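Putative iron-regulated protein A (Parabacteroides distasonis ATCC 8503, PDB 4ECG) is a calcium-binding, imelysin-like protein of the peptidase M75 family, possibly iron-regulated, whose suggested role as a metalloendopeptidase remains putative. Local coordinates at residues Lys49-Leu52 / Thr53-Ala57; Val84-Pro87 / Trp88-Glu92; Asn291-Ser294 / Ile295-Tyr299. One frame throughout, in Å; residues are numbered along the deposited sequence.

Contact 1: Lys49-Leu52 / Thr53-Ala57; sequences KDML and TKMTA
Lys54 folds back along its own helix and lays its end across the carboxylate of Asp50, one turn earlier. CG stands beside the backbone N (chi1 -52°). The chain bends at chi2 and once more at chi4, which turns NZ onto the carboxylate. CE and NZ both come to 3.1 Å from Asp50 OD1. The NZ-OD1 pair is a salt bridge, but a weak one as a hydrogen bond. NZ to OD2 of Asp50 is longer, at 3.4 Å. OD2 has a second partner, Arg303, so two positive groups share this carboxylate. With an alanine in place of Lys54, the carboxylate would probably lose one of these two partners and the aliphatic cover of CE.

Two threonines bond back to the main chain. Thr53 OG1 and Thr53 N both donate to Lys49 O, from opposite faces of its carbonyl plane; the hydroxyl is 3.2 Å from that oxygen. Thr56 likewise gives Leu52 O two donors. Its N comes in at 2.9 Å from Leu52 O, and its OG1 at 3.0 Å from the same atom, above the carbonyl plane. Leu52 CD1 lies near that hydroxyl.

Met51 and Met55, both selenomethionines, run side by side and point the same way. Their CE methyls meet at 3.8 Å. Met51 touches Trp88 and Met55 touches Val84, both of helix 71-89; both also touch Thr188 of helix 171-196. Buried Met51 and Met55 against neighbouring helices, with Lys49 and Thr53 exposed, are typical of an amphipathic helix in a helical bundle.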
# COMPACT_ATOMS: atom_id res chain seq x y z
N LYS A 49 -1.43 4.55 12.98
CA LYS A 49 -2.16 4.32 14.23
C LYS A 49 -3.48 3.61 13.96
O LYS A 49 -3.90 2.75 14.71
CB LYS A 49 -2.38 5.68 14.95
CG LYS A 49 -3.41 5.75 16.09
CD LYS A 49 -2.90 5.20 17.42
CE LYS A 49 -3.83 5.55 18.61
NZ LYS A 49 -3.88 7.03 18.94
N ASP A 50 -4.15 3.99 12.89
CA ASP A 50 -5.43 3.40 12.51
C ASP A 50 -5.12 1.97 12.11
O ASP A 50 -5.87 1.05 12.43
CB ASP A 50 -6.05 4.18 11.34
CG ASP A 50 -7.40 3.60 10.82
OD1 ASP A 50 -8.28 3.21 11.63
OD2 ASP A 50 -7.59 3.59 9.56
N MSE A 51 -4.02 1.77 11.38
CA MSE A 51 -3.58 0.41 11.05
C MSE A 51 -3.34 -0.44 12.35
O MSE A 51 -3.81 -1.58 12.41
CB MSE A 51 -2.32 0.43 10.20
CG MSE A 51 -2.08 -0.92 9.46
SE MSE A 51 -0.44 -0.85 8.48
CE MSE A 51 -0.39 -2.80 8.17
N LEU A 52 -2.66 0.09 13.36
CA LEU A 52 -2.37 -0.73 14.54
C LEU A 52 -3.70 -1.10 15.21
O LEU A 52 -3.90 -2.26 15.56
CB LEU A 52 -1.40 -0.06 15.53
CG LEU A 52 -1.06 -0.82 16.83
CD1 LEU A 52 -0.51 -2.22 16.56
CD2 LEU A 52 -0.13 -0.02 17.73
N THR A 53 -4.61 -0.13 15.31
CA THR A 53 -5.90 -0.37 15.97
C THR A 53 -6.62 -1.47 15.18
O THR A 53 -7.07 -2.44 15.76
CB THR A 53 -6.77 0.92 16.10
OG1 THR A 53 -6.09 1.90 16.91
CG2 THR A 53 -8.13 0.60 16.70
N LYS A 54 -6.67 -1.35 13.85
CA LYS A 54 -7.42 -2.30 13.04
C LYS A 54 -6.72 -3.67 13.00
O LYS A 54 -7.40 -4.70 12.89
CB LYS A 54 -7.66 -1.80 11.61
CG LYS A 54 -8.26 -0.41 11.42
CD LYS A 54 -9.76 -0.43 11.33
CE LYS A 54 -10.39 0.97 11.26
NZ LYS A 54 -10.23 1.53 9.91
N MSE A 55 -5.38 -3.68 13.09
CA MSE A 55 -4.62 -4.94 13.13
C MSE A 55 -4.83 -5.70 14.44
O MSE A 55 -4.94 -6.90 14.44
CB MSE A 55 -3.13 -4.72 12.85
CG MSE A 55 -2.35 -6.00 12.63
SE MSE A 55 -2.89 -6.96 10.98
CE MSE A 55 -1.78 -5.96 9.77
N THR A 56 -4.86 -5.01 15.54
CA THR A 56 -5.25 -5.60 16.81
C THR A 56 -6.68 -6.16 16.74
O THR A 56 -6.90 -7.26 17.20
CB THR A 56 -5.05 -4.59 17.97
OG1 THR A 56 -3.69 -4.08 17.92
CG2 THR A 56 -5.40 -5.24 19.40
N ALA A 57 -7.64 -5.48 16.12
CA ALA A 57 -9.00 -6.08 15.98
C ALA A 57 -8.94 -7.32 15.09
O ALA A 57 -9.57 -8.37 15.37
CB ALA A 57 -10.00 -5.10 15.42

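Contact 2: Val84-Pro87 / Trp88-Glu92; sequences VRVP and WEQSE. With CA (calcium ion), chain F.
Glu89 reaches back one turn to stack on Arg85. Its CB sits 3.5 Å from Arg85 O, the oxygen that also accepts the Glu89 backbone N-H. CG stays close to that oxygen and touches Arg85 CG at 3.9 Å. The chain then bends at chi2 (-62°), which carries CD to 3.7 Å from Arg85 NH2. OE1 lies 3.8 Å from the calcium ion and is hydrogen-bonded elsewhere in the structure. OE2 ends over one face of the guanidinium, 3.3 Å from Arg85 NH2, with the two planes 15° apart. Because OE2 lies above the guanidinium plane, the salt bridge is one of charge alone. Arg85 NH1 pairs with Asp109 and NE with Asp287.

Helix 71-89 ends here, kinked at Pro87, and a type I turn runs from Glu89 to Glu92. Glu92 OE2 binds the calcium ion at 2.7 Å, with Asp109 as the other protein ligand. Glu89 OE2 lies 3.3 Å from the same calcium, too far to count as a ligand in this model, though Glu89 belongs to the calcium site. Just past the helix end, Gln90 runs alongside Val86, its NE2 3.6 Å from Val86 CG1. Asn290 and Arg303 hold its amide.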
# COMPACT_ATOMS: atom_id res chain seq x y z
N VAL A 84 -8.31 -3.76 8.02
CA VAL A 84 -6.91 -3.41 8.31
C VAL A 84 -6.16 -3.12 7.02
O VAL A 84 -5.19 -2.35 7.00
CB VAL A 84 -6.15 -4.45 9.23
CG1 VAL A 84 -5.81 -5.75 8.54
CG2 VAL A 84 -4.89 -3.82 9.73
N ARG A 85 -6.60 -3.73 5.94
CA ARG A 85 -5.96 -3.51 4.68
C ARG A 85 -6.18 -2.11 4.08
O ARG A 85 -5.39 -1.68 3.27
CB ARG A 85 -6.39 -4.58 3.68
CG ARG A 85 -5.49 -4.59 2.46
CD ARG A 85 -5.48 -5.90 1.73
NE ARG A 85 -4.60 -5.81 0.57
CZ ARG A 85 -3.31 -6.10 0.56
NH1 ARG A 85 -2.68 -6.52 1.64
NH2 ARG A 85 -2.64 -5.98 -0.55
N VAL A 86 -7.26 -1.43 4.47
CA VAL A 86 -7.54 -0.06 3.97
C VAL A 86 -6.36 0.83 4.34
O VAL A 86 -5.70 1.35 3.45
CB VAL A 86 -8.92 0.48 4.36
CG1 VAL A 86 -9.10 1.95 3.93
CG2 VAL A 86 -10.04 -0.40 3.76
N PRO A 87 -6.03 0.93 5.63
CA PRO A 87 -4.97 1.90 5.97
C PRO A 87 -3.60 1.48 5.50
O PRO A 87 -2.77 2.33 5.19
CB PRO A 87 -5.04 2.02 7.50
CG PRO A 87 -5.78 0.83 7.93
CD PRO A 87 -6.74 0.48 6.81
N TRP A 88 -3.36 0.19 5.42
CA TRP A 88 -2.10 -0.27 4.92
C TRP A 88 -1.96 0.15 3.47
O TRP A 88 -0.91 0.63 3.07
CB TRP A 88 -1.96 -1.78 5.06
CG TRP A 88 -0.82 -2.36 4.26
CD1 TRP A 88 -0.92 -3.21 3.20
CD2 TRP A 88 0.61 -2.12 4.42
NE1 TRP A 88 0.29 -3.51 2.71
CE2 TRP A 88 1.26 -2.90 3.40
CE3 TRP A 88 1.38 -1.38 5.28
CZ2 TRP A 88 2.62 -2.90 3.22
CZ3 TRP A 88 2.77 -1.39 5.11
CH2 TRP A 88 3.37 -2.12 4.10
N GLU A 89 -2.98 -0.02 2.66
CA GLU A 89 -2.84 0.32 1.26
C GLU A 89 -2.87 1.84 1.08
O GLU A 89 -2.25 2.36 0.16
CB GLU A 89 -3.94 -0.34 0.42
CG GLU A 89 -3.86 -1.82 0.25
CD GLU A 89 -2.61 -2.29 -0.46
OE1 GLU A 89 -2.44 -2.08 -1.67
OE2 GLU A 89 -1.78 -2.91 0.19
N GLN A 90 -3.57 2.54 1.97
CA GLN A 90 -3.56 3.99 2.04
C GLN A 90 -2.23 4.54 2.53
O GLN A 90 -2.07 5.76 2.66
CB GLN A 90 -4.74 4.53 2.88
CG GLN A 90 -6.07 4.28 2.17
CD GLN A 90 -7.26 5.00 2.77
OE1 GLN A 90 -7.18 5.57 3.83
NE2 GLN A 90 -8.37 4.93 2.09
N SER A 91 -1.23 3.67 2.73
CA SER A 91 0.07 4.11 3.23
C SER A 91 1.18 3.87 2.25
O SER A 91 2.34 4.15 2.57
CB SER A 91 0.39 3.43 4.56
OG SER A 91 0.93 2.15 4.35
N GLU A 92 0.85 3.40 1.06
CA GLU A 92 1.87 3.05 0.09
C GLU A 92 2.50 4.25 -0.61
O GLU A 92 3.50 4.06 -1.34
CB GLU A 92 1.39 1.99 -0.91
CG GLU A 92 1.28 0.60 -0.26
CD GLU A 92 1.27 -0.59 -1.23
OE1 GLU A 92 1.91 -0.53 -2.31
OE2 GLU A 92 0.63 -1.63 -0.87
CA CA F . 0.63 -4.24 -1.71

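Contact 3: Asn291-Ser294 / Ile295-Tyr299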
# COMPACT_ATOMS: atom_id res chain seq x y z
N ASN A 291 -4.32 2.79 -2.75
CA ASN A 291 -3.00 3.29 -3.09
C ASN A 291 -2.99 4.72 -3.69
O ASN A 291 -2.06 5.51 -3.45
CB ASN A 291 -2.36 2.40 -4.13
CG ASN A 291 -2.07 0.99 -3.65
OD1 ASN A 291 -2.02 0.07 -4.48
ND2 ASN A 291 -1.86 0.81 -2.34
N ILE A 292 -4.00 5.07 -4.47
CA ILE A 292 -4.04 6.43 -5.01
C ILE A 292 -4.62 7.36 -3.95
O ILE A 292 -4.20 8.48 -3.86
CB ILE A 292 -4.80 6.48 -6.33
CG1 ILE A 292 -4.20 5.47 -7.31
CG2 ILE A 292 -4.81 7.89 -6.88
CD1 ILE A 292 -2.70 5.62 -7.62
N VAL A 293 -5.50 6.88 -3.07
CA VAL A 293 -5.98 7.71 -1.94
C VAL A 293 -4.77 8.10 -1.08
O VAL A 293 -4.68 9.19 -0.59
CB VAL A 293 -7.17 7.08 -1.13
CG1 VAL A 293 -7.56 7.91 0.08
CG2 VAL A 293 -8.41 7.01 -1.97
N SER A 294 -3.80 7.22 -0.93
CA SER A 294 -2.58 7.55 -0.23
C SER A 294 -1.90 8.78 -0.81
O SER A 294 -1.44 9.64 -0.05
CB SER A 294 -1.60 6.36 -0.26
OG SER A 294 -0.53 6.56 0.61
N ILE A 295 -1.85 8.88 -2.15
CA ILE A 295 -1.25 10.08 -2.79
C ILE A 295 -2.05 11.35 -2.45
O ILE A 295 -1.51 12.42 -2.17
CB ILE A 295 -1.19 9.93 -4.33
CG1 ILE A 295 -0.29 8.76 -4.76
CG2 ILE A 295 -0.71 11.21 -4.96
CD1 ILE A 295 -0.30 8.47 -6.24
N LYS A 296 -3.36 11.19 -2.51
CA LYS A 296 -4.33 12.25 -2.36
C LYS A 296 -4.25 12.83 -0.98
O LYS A 296 -4.20 14.03 -0.81
CB LYS A 296 -5.74 11.73 -2.66
CG LYS A 296 -6.79 12.81 -2.76
CD LYS A 296 -8.15 12.27 -3.20
CE LYS A 296 -9.21 13.34 -3.26
NZ LYS A 296 -10.56 12.77 -3.49
N ASN A 297 -4.20 11.96 0.01
CA ASN A 297 -4.03 12.35 1.40
C ASN A 297 -2.76 13.11 1.59
O ASN A 297 -2.74 14.11 2.29
CB ASN A 297 -3.98 11.09 2.29
CG ASN A 297 -5.34 10.40 2.42
OD1 ASN A 297 -6.41 10.92 1.99
ND2 ASN A 297 -5.30 9.21 3.03
N ALA A 298 -1.68 12.58 0.98
CA ALA A 298 -0.35 13.19 1.06
C ALA A 298 -0.34 14.60 0.47
O ALA A 298 0.31 15.47 1.03
CB ALA A 298 0.70 12.35 0.30
N TYR A 299 -1.02 14.80 -0.66
CA TYR A 299 -0.93 16.03 -1.43
C TYR A 299 -1.75 17.12 -0.74
O TYR A 299 -1.38 18.29 -0.77
CB TYR A 299 -1.46 15.80 -2.87
CG TYR A 299 -1.30 16.94 -3.84
CD1 TYR A 299 -0.06 17.31 -4.30
CD2 TYR A 299 -2.40 17.68 -4.32
CE1 TYR A 299 0.09 18.38 -5.15
CE2 TYR A 299 -2.25 18.75 -5.19
CZ TYR A 299 -0.99 19.07 -5.61
OH TYR A 299 -0.77 20.13 -6.48
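Ile295 sets its side chain beside that of Ile292, both pointing the same way, and their CD1 methyls meet at 4.0 Å. In Ile295, CG1 stands beside the backbone N (chi1 -63°) and the chain is extended beyond it, which sends CD1 back toward Ile292. CB of Ile295 also rests 3.4 Å from Ile292 O.

Lys296 donates its backbone N-H to Ile292 O at 3.1 Å. Its CB touches Val293 O, but the extended chain leads away to a salt bridge with Asp335.

Asn297 bonds through its backbone N to Val293 O, at 2.9 Å. Its side-chain amide crosses the end of Val293, with OD1 3.7 Å and ND2 3.9 Å from Val293 CG1. This is packing against a methyl; the polar need of OD1 is met by the backbone N of Asp304.

Ala298 N bonds to Ser294 O at 3.1 Å, and its CB lies 3.5 Å from Ser294 O. The hydroxyl of Ser294 bonds instead to Gln90 O in the turn after helix 71-89 and to Ala93 N just beyond it.

Tyr299 donates its backbone N-H to Ile295 O. Its ring leads away from the earlier turn, and its OH bonds to Asp327.

This part of helix 284-300 is largely buried among several others. Ile292, Lys296 and Tyr299 touch helix 324-343, Asn291, Ile295 and Ala298 touch helix 239-259, and Tyr299 also meets helix 315-322.

The three contacts follow one another along the chain, all in the imelysin-like part of the protein. Contact 1 lies on helix 29-68, contact 2 at the end of helix 71-89, and contact 3 on helix 284-300. Contact 2 stands between the others, its centre 11 Å from each. It meets contact 1 by packing, as where Met51 CE touches Trp88 CB at 3.6 Å. It meets contact 3 through polar atoms, with Asn291 ND2 3.0 Å from Glu89 O. Contacts 1 and 3 do not touch; their nearest atoms are about 9 Å apart. Calcium-binding Glu92 thus sits on a section held by both helices, consistent with a site built from parts far apart in sequence.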